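Local coordinates for cell division control protein Cdc48 (Mycobacterium smegmatis, PDB 5E7P) that probably binds and hydrolyses ATP as a AAA-family ATPase with two P-loop modules, each of which holds ADP here, at residues P225-F228 with D229-K232; K240-E243 with W244-S248; A396-S399 with L400-L404. All blocks are in the same frame, centred on the assembly; numbering follows the deposited sequence.

Interaction 1 (P225-F228 with D229-K232); sequences PVSF and DDVK. With ADP (adenosine-5'-diphosphate), chain C.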
# COMPACT_ATOMS: atom_id res chain seq x y z
N PRO A 225 -24.04 3.95 4.87
CA PRO A 225 -23.27 5.19 4.98
C PRO A 225 -22.81 5.69 3.61
O PRO A 225 -22.81 6.90 3.37
CB PRO A 225 -22.06 4.78 5.82
CG PRO A 225 -21.96 3.29 5.65
CD PRO A 225 -23.37 2.82 5.52
N VAL A 226 -22.44 4.77 2.72
CA VAL A 226 -21.99 5.13 1.38
C VAL A 226 -22.83 4.41 0.32
O VAL A 226 -22.91 3.18 0.31
CB VAL A 226 -20.51 4.78 1.18
CG1 VAL A 226 -20.03 5.30 -0.17
CG2 VAL A 226 -19.67 5.37 2.30
N SER A 227 -23.45 5.18 -0.57
CA SER A 227 -24.35 4.63 -1.57
C SER A 227 -23.59 3.95 -2.72
O SER A 227 -22.38 4.10 -2.86
CB SER A 227 -25.25 5.72 -2.14
OG SER A 227 -24.51 6.59 -2.98
N PHE A 228 -24.34 3.22 -3.54
CA PHE A 228 -23.77 2.56 -4.72
C PHE A 228 -23.34 3.58 -5.77
O PHE A 228 -22.33 3.39 -6.46
CB PHE A 228 -24.78 1.56 -5.30
CG PHE A 228 -24.37 0.99 -6.63
CD1 PHE A 228 -23.15 0.35 -6.78
CD2 PHE A 228 -25.22 1.07 -7.72
CE1 PHE A 228 -22.78 -0.18 -8.00
CE2 PHE A 228 -24.86 0.53 -8.94
CZ PHE A 228 -23.63 -0.09 -9.08
N ASP A 229 -24.11 4.65 -5.90
CA ASP A 229 -23.79 5.72 -6.84
C ASP A 229 -22.48 6.41 -6.45
O ASP A 229 -21.66 6.73 -7.30
CB ASP A 229 -24.92 6.74 -6.93
CG ASP A 229 -26.14 6.21 -7.67
OD1 ASP A 229 -25.99 5.30 -8.51
OD2 ASP A 229 -27.26 6.71 -7.42
N ASP A 230 -22.30 6.63 -5.15
CA ASP A 230 -21.09 7.26 -4.63
C ASP A 230 -19.85 6.41 -4.90
O ASP A 230 -18.78 6.93 -5.18
CB ASP A 230 -21.22 7.49 -3.12
CG ASP A 230 -22.08 8.69 -2.78
OD1 ASP A 230 -21.96 9.71 -3.49
OD2 ASP A 230 -22.86 8.62 -1.81
N VAL A 231 -20.02 5.10 -4.82
CA VAL A 231 -18.90 4.18 -4.96
C VAL A 231 -18.39 4.08 -6.40
O VAL A 231 -17.18 4.06 -6.63
CB VAL A 231 -19.28 2.78 -4.44
CG1 VAL A 231 -18.38 1.71 -5.03
CG2 VAL A 231 -19.23 2.76 -2.92
N LYS A 232 -19.30 4.05 -7.36
CA LYS A 232 -18.93 3.76 -8.74
C LYS A 232 -18.33 4.94 -9.51
O LYS A 232 -17.89 4.78 -10.64
CB LYS A 232 -20.12 3.15 -9.51
CG LYS A 232 -21.26 4.10 -9.81
CD LYS A 232 -22.53 3.32 -10.13
CE LYS A 232 -23.56 4.16 -10.87
NZ LYS A 232 -23.27 4.27 -12.33
PB ADP C . -10.47 -1.43 2.17
O1B ADP C . -9.22 -1.65 2.97
O2B ADP C . -11.60 -2.37 2.51
O3B ADP C . -10.25 -1.26 0.69
PA ADP C . -12.44 0.25 3.29
O1A ADP C . -12.47 -0.30 4.69
O2A ADP C . -13.48 -0.21 2.30
O3A ADP C . -10.96 0.01 2.71
O5' ADP C . -12.49 1.85 3.41
C5' ADP C . -11.31 2.52 3.86
C4' ADP C . -11.75 3.50 4.94
O4' ADP C . -12.25 4.68 4.32
C3' ADP C . -12.87 2.90 5.78
O3' ADP C . -12.54 2.98 7.17
C2' ADP C . -14.10 3.74 5.48
O2' ADP C . -14.74 4.11 6.71
C1' ADP C . -13.58 4.97 4.77
N9 ADP C . -14.40 5.31 3.58
C8 ADP C . -14.41 4.65 2.41
N7 ADP C . -15.28 5.23 1.54
C5 ADP C . -15.83 6.29 2.16
C6 ADP C . -16.82 7.34 1.82
N6 ADP C . -17.41 7.38 0.61
N1 ADP C . -17.12 8.26 2.77
C2 ADP C . -16.55 8.23 3.99
N3 ADP C . -15.64 7.31 4.36
C4 ADP C . -15.25 6.33 3.51

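Interaction 2 (K240-E243 with W244-S248); sequences KLDE and WLRLS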
# COMPACT_ATOMS: atom_id res chain seq x y z
N LYS A 240 -19.43 -3.81 -12.43
CA LYS A 240 -19.28 -5.19 -12.86
C LYS A 240 -19.66 -6.16 -11.74
O LYS A 240 -20.25 -7.22 -11.99
CB LYS A 240 -17.84 -5.44 -13.33
CG LYS A 240 -17.62 -6.83 -13.93
CD LYS A 240 -16.28 -6.93 -14.64
CE LYS A 240 -16.33 -6.28 -16.02
NZ LYS A 240 -15.71 -7.17 -17.04
N LEU A 241 -19.32 -5.79 -10.51
CA LEU A 241 -19.68 -6.59 -9.34
C LEU A 241 -21.20 -6.64 -9.18
O LEU A 241 -21.76 -7.69 -8.88
CB LEU A 241 -19.04 -6.01 -8.08
CG LEU A 241 -19.38 -6.69 -6.75
CD1 LEU A 241 -19.02 -8.17 -6.80
CD2 LEU A 241 -18.68 -5.99 -5.59
N ASP A 242 -21.84 -5.50 -9.39
CA ASP A 242 -23.29 -5.41 -9.31
C ASP A 242 -23.95 -6.27 -10.37
O ASP A 242 -24.93 -6.97 -10.10
CB ASP A 242 -23.75 -3.96 -9.44
CG ASP A 242 -25.26 -3.81 -9.42
OD1 ASP A 242 -25.86 -3.96 -8.34
OD2 ASP A 242 -25.84 -3.55 -10.49
N GLU A 243 -23.40 -6.23 -11.58
CA GLU A 243 -23.94 -7.00 -12.70
C GLU A 243 -23.80 -8.50 -12.47
O GLU A 243 -24.67 -9.28 -12.85
CB GLU A 243 -23.28 -6.56 -14.02
CG GLU A 243 -22.63 -7.68 -14.82
CD GLU A 243 -23.26 -7.87 -16.18
OE1 GLU A 243 -22.60 -8.45 -17.07
OE2 GLU A 243 -24.42 -7.44 -16.36
N TRP A 244 -22.71 -8.90 -11.83
CA TRP A 244 -22.48 -10.30 -11.49
C TRP A 244 -23.48 -10.79 -10.45
O TRP A 244 -24.05 -11.88 -10.59
CB TRP A 244 -21.06 -10.49 -10.95
CG TRP A 244 -19.99 -10.45 -11.99
CD1 TRP A 244 -20.15 -10.54 -13.34
CD2 TRP A 244 -18.59 -10.30 -11.76
NE1 TRP A 244 -18.93 -10.46 -13.97
CE2 TRP A 244 -17.95 -10.32 -13.02
CE3 TRP A 244 -17.80 -10.15 -10.61
CZ2 TRP A 244 -16.57 -10.19 -13.16
CZ3 TRP A 244 -16.43 -10.04 -10.75
CH2 TRP A 244 -15.83 -10.06 -12.01
N LEU A 245 -23.69 -9.99 -9.41
CA LEU A 245 -24.63 -10.32 -8.35
C LEU A 245 -26.06 -10.45 -8.87
O LEU A 245 -26.78 -11.37 -8.49
CB LEU A 245 -24.60 -9.25 -7.26
CG LEU A 245 -23.59 -9.42 -6.13
CD1 LEU A 245 -23.73 -8.28 -5.13
CD2 LEU A 245 -23.76 -10.77 -5.44
N ARG A 246 -26.46 -9.54 -9.75
CA ARG A 246 -27.82 -9.54 -10.26
C ARG A 246 -28.10 -10.75 -11.14
O ARG A 246 -29.17 -11.35 -11.04
CB ARG A 246 -28.13 -8.22 -10.98
CG ARG A 246 -28.04 -7.02 -10.06
CD ARG A 246 -28.65 -5.76 -10.66
NE ARG A 246 -28.70 -4.69 -9.65
CZ ARG A 246 -29.69 -4.54 -8.78
NH1 ARG A 246 -30.72 -5.37 -8.78
NH2 ARG A 246 -29.65 -3.55 -7.89
N LEU A 247 -27.14 -11.11 -11.98
CA LEU A 247 -27.29 -12.29 -12.83
C LEU A 247 -27.40 -13.55 -11.99
O LEU A 247 -28.24 -14.41 -12.26
CB LEU A 247 -26.11 -12.40 -13.79
CG LEU A 247 -26.05 -11.38 -14.93
CD1 LEU A 247 -24.77 -11.57 -15.72
CD2 LEU A 247 -27.27 -11.52 -15.84
N SER A 248 -26.55 -13.66 -10.98
CA SER A 248 -26.54 -14.83 -10.12
C SER A 248 -27.80 -14.94 -9.25
O SER A 248 -28.41 -16.00 -9.16
CB SER A 248 -25.30 -14.84 -9.24
OG SER A 248 -25.29 -15.97 -8.38
O HOH W 1 -26.76 -2.21 -6.73

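Interaction 3 (A396-S399 with L400-L404); sequences ARRS and LLEML. With ADP (adenosine-5'-diphosphate), chain C.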
# COMPACT_ATOMS: atom_id res chain seq x y z
N ALA A 396 -10.29 11.82 -9.15
CA ALA A 396 -11.01 10.95 -8.23
C ALA A 396 -10.81 11.38 -6.78
O ALA A 396 -11.73 11.30 -5.96
CB ALA A 396 -10.59 9.50 -8.43
N ARG A 397 -9.61 11.84 -6.46
CA ARG A 397 -9.31 12.30 -5.10
C ARG A 397 -10.14 13.53 -4.73
O ARG A 397 -10.60 13.65 -3.60
CB ARG A 397 -7.81 12.57 -4.92
CG ARG A 397 -6.95 11.31 -5.00
CD ARG A 397 -5.56 11.53 -4.41
NE ARG A 397 -4.76 12.49 -5.15
CZ ARG A 397 -4.04 12.20 -6.23
NH1 ARG A 397 -4.03 10.97 -6.71
NH2 ARG A 397 -3.34 13.15 -6.84
N ARG A 398 -10.32 14.43 -5.68
CA ARG A 398 -11.14 15.61 -5.45
C ARG A 398 -12.60 15.21 -5.23
O ARG A 398 -13.29 15.80 -4.39
CB ARG A 398 -11.02 16.62 -6.59
CG ARG A 398 -11.95 17.82 -6.45
CD ARG A 398 -11.47 19.01 -7.25
NE ARG A 398 -12.33 20.17 -7.03
CZ ARG A 398 -12.04 21.41 -7.41
NH1 ARG A 398 -10.90 21.66 -8.05
NH2 ARG A 398 -12.89 22.40 -7.16
N SER A 399 -13.05 14.21 -5.97
CA SER A 399 -14.40 13.68 -5.80
C SER A 399 -14.59 13.11 -4.40
O SER A 399 -15.64 13.29 -3.77
CB SER A 399 -14.70 12.60 -6.84
OG SER A 399 -14.83 13.15 -8.14
N LEU A 400 -13.57 12.41 -3.91
CA LEU A 400 -13.62 11.82 -2.58
C LEU A 400 -13.65 12.88 -1.48
O LEU A 400 -14.41 12.76 -0.52
CB LEU A 400 -12.44 10.86 -2.38
CG LEU A 400 -12.47 9.60 -3.24
CD1 LEU A 400 -11.18 8.82 -3.11
CD2 LEU A 400 -13.67 8.73 -2.87
N LEU A 401 -12.82 13.91 -1.63
CA LEU A 401 -12.73 14.97 -0.64
C LEU A 401 -14.06 15.71 -0.50
O LEU A 401 -14.53 15.95 0.62
CB LEU A 401 -11.61 15.95 -0.98
CG LEU A 401 -10.19 15.43 -0.77
CD1 LEU A 401 -9.16 16.36 -1.40
CD2 LEU A 401 -9.91 15.24 0.71
N GLU A 402 -14.67 16.05 -1.63
CA GLU A 402 -15.98 16.70 -1.62
C GLU A 402 -17.02 15.81 -0.95
O GLU A 402 -17.86 16.30 -0.19
CB GLU A 402 -16.40 17.06 -3.05
CG GLU A 402 -15.67 18.27 -3.61
CD GLU A 402 -15.79 18.39 -5.11
OE1 GLU A 402 -16.59 17.65 -5.71
OE2 GLU A 402 -15.08 19.24 -5.69
N MET A 403 -16.95 14.52 -1.22
CA MET A 403 -17.83 13.55 -0.57
C MET A 403 -17.60 13.50 0.94
O MET A 403 -18.55 13.45 1.73
CB MET A 403 -17.61 12.17 -1.18
CG MET A 403 -18.54 11.09 -0.63
SD MET A 403 -18.24 9.49 -1.40
CE MET A 403 -18.34 9.90 -3.14
N LEU A 404 -16.33 13.51 1.34
CA LEU A 404 -15.96 13.47 2.76
C LEU A 404 -16.34 14.74 3.50
O LEU A 404 -16.41 14.76 4.73
CB LEU A 404 -14.46 13.21 2.91
CG LEU A 404 -13.96 11.81 2.56
CD1 LEU A 404 -12.45 11.81 2.35
CD2 LEU A 404 -14.34 10.83 3.65
PB ADP C . -10.47 -1.43 2.17
O1B ADP C . -9.22 -1.65 2.97
O2B ADP C . -11.60 -2.37 2.51
O3B ADP C . -10.25 -1.26 0.69
PA ADP C . -12.44 0.25 3.29
O1A ADP C . -12.47 -0.30 4.69
O2A ADP C . -13.48 -0.21 2.30
O3A ADP C . -10.96 0.01 2.71
O5' ADP C . -12.49 1.85 3.41
C5' ADP C . -11.31 2.52 3.86
C4' ADP C . -11.75 3.50 4.94
O4' ADP C . -12.25 4.68 4.32
C3' ADP C . -12.87 2.90 5.78
O3' ADP C . -12.54 2.98 7.17
C2' ADP C . -14.10 3.74 5.48
O2' ADP C . -14.74 4.11 6.71
C1' ADP C . -13.58 4.97 4.77
N9 ADP C . -14.40 5.31 3.58
C8 ADP C . -14.41 4.65 2.41
N7 ADP C . -15.28 5.23 1.54
C5 ADP C . -15.83 6.29 2.16
C6 ADP C . -16.82 7.34 1.82
N6 ADP C . -17.41 7.38 0.61
N1 ADP C . -17.12 8.26 2.77
C2 ADP C . -16.55 8.23 3.99
N3 ADP C . -15.64 7.31 4.36
C4 ADP C . -15.25 6.33 3.51

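Interaction 1 (P225-F228 with D229-K232)
Ser227 is the N-cap of the short helix 228-232, and its hydroxyl meets Asp230 one turn on. The cap is a side-chain to backbone bond: Asp230 N gives its hydrogen to Ser227 OG at 3.1 Å. This satisfies an amide that has no helical carbonyl before it. Ser227 OG is placed for this by a chi1 of 72°, which sets it between its own N and carbonyl carbon. The same OG donates weakly to Asp230 OD2, 2.9 Å away. The hydroxyl is thus both acceptor and donor. The carboxylate has a stronger partner elsewhere, because Asp230 OD1 forms a salt bridge with Arg406. One aspartate therefore serves both the cap and that charge pair.

The next amides are met by backbone oxygens. Val231 N donates to Ser227 O at 3.2 Å and more weakly to Phe228 O. Lys232 N also donates to Phe228 O, at 3.2 Å, so that oxygen takes two donors. The amides of Asp230, Val231 and Lys232 thus all have acceptors.

Two apolar contacts add to this. Val226 CG1 touches Val231 CG2 at 3.8 Å, and the two side chains cross at about a right angle. Val231 is buried and also rests on Met279 and Ala282 of helix 276-283, the helix that begins in the P-loop. Val226 belongs to the ADP pocket. Its CG2 lies 3.5 Å from ADP C6, so this apolar branch sits against the amino end of the adenine. Further along, Lys232 CD lies over one face of the Phe228 ring, a CH-pi contact. It stands above that face, offset toward the rim, with Lys232 CD 3.7 Å from Phe228 CZ.

Interaction 2 (K240-E243 with W244-S248)
Lys240 and Trp244 meet one helical turn apart on helix 237-249, and their first torsions bring the lysine chain over the indole. Lys240 CG is anti to its backbone N (chi1 -174°), while Trp244 CG is anti to its carbonyl carbon (chi1 -75°). Lys240 CG and CD then come against the indole near Trp244 CZ2. Lys240 CG sits over the face of the six-membered ring, 4.0 Å from its centroid, in a CH-pi contact. Lys240 O lies over the same indole near its rim, 3.2 Å from Trp244 CG. That oxygen also accepts from Trp244 N, in the regular backbone pattern of an alpha-helix.

The second pair is a salt bridge one turn apart. Arg246 is extended from CG to NE and brings NE to the carboxylate of Asp242. Arg246 NE donates to Asp242 OD2 at 3.2 Å, on the syn side of that oxygen and in the guanidinium plane. A weaker bond from the same NE reaches Asp242 OD1. The two flat groups are steeply turned, with their planes 65° apart, so this is a forked bond from one nitrogen and not a side-by-side pairing.

Glu243 adds a looser van der Waals touch, its carboxylate carbon CD 4.0 Å from Leu247 CD1.

The helix leans on the nucleotide-binding core. Leu241 and Leu245 both touch Val283 of helix 276-283. On strand 361-366, Leu241 packs on Ile364 and Leu245 on Ala362. Trp244 reaches strand 385-388, where it touches Leu387 and makes a cation-pi contact with Arg385.

Interaction 3 (A396-S399 with L400-L404)
Leu400 lies beside the carbonyl of Ala396, its CG 3.3 Å from Ala396 O, one turn along helix 394-404. Leu401 CG lies likewise near Arg397 O. Both leucines are buried, and they form the packed part of the contact. Leu400 faces Val427 and Leu430 of helix 427-448, and Leu401 meets Leu430 and also Ile418 of helix 415-420. Arg397 is buried too, and its guanidinium is satisfied by Ala419 O, with weaker bonds to Thr422 and Pro392.

Arg398 and Glu402 are the solvent-exposed part, though their chains still brush Ala419 and Leu415 of helix 415-420. Arg398 NE donates to Glu402 OE2 at 3.2 Å in a nearly straight salt bridge (N-H...O 167°). Glu402 OE2 lies in the guanidinium plane, at its edge. The carboxylate stands almost square to that plane, at 83°, so a single oxygen does the work. Glu402 reaches back because its chain is extended beyond CG. The backbone bond from Glu402 N to Arg398 O spans the same turn.

The last turn meets the nucleotide. Met403 is extended to SD (chi1 -177°), which brings the sulfur close to ADP N6. Leu404 CD2 lies 3.4 Å from ADP C2. Two neighbouring residues therefore reach different atoms of the adenine, N6 and C2.

The phosphates are gripped elsewhere, by backbone amides such as Gly275 N and Lys276 N. Met403 and Leu404 are uncharged, consistent with recognition of the base mainly by van der Waals contact, with the sulfur near the amino group.

From the N terminus, the three contacts come in series. Each is local, so none encloses a long loop, and none nests in or crosses another. Interaction 1 turns the chain from a loop into helix 228-232. Interaction 2 follows on the next helix, 237-249, and touches interaction 1 where Phe228 CZ packs on Asp242 CB. Interaction 3 comes much later, beyond the strands of the nucleotide-binding sheet, on helix 394-404. It returns to interaction 1 through Met403 CE against Asp230 O, and both touch the same ADP. Interactions 2 and 3 stay apart, with nearest atoms about 16 Å away. Interaction 1 therefore links helix 237-249 with helix 394-404 beside the adenine.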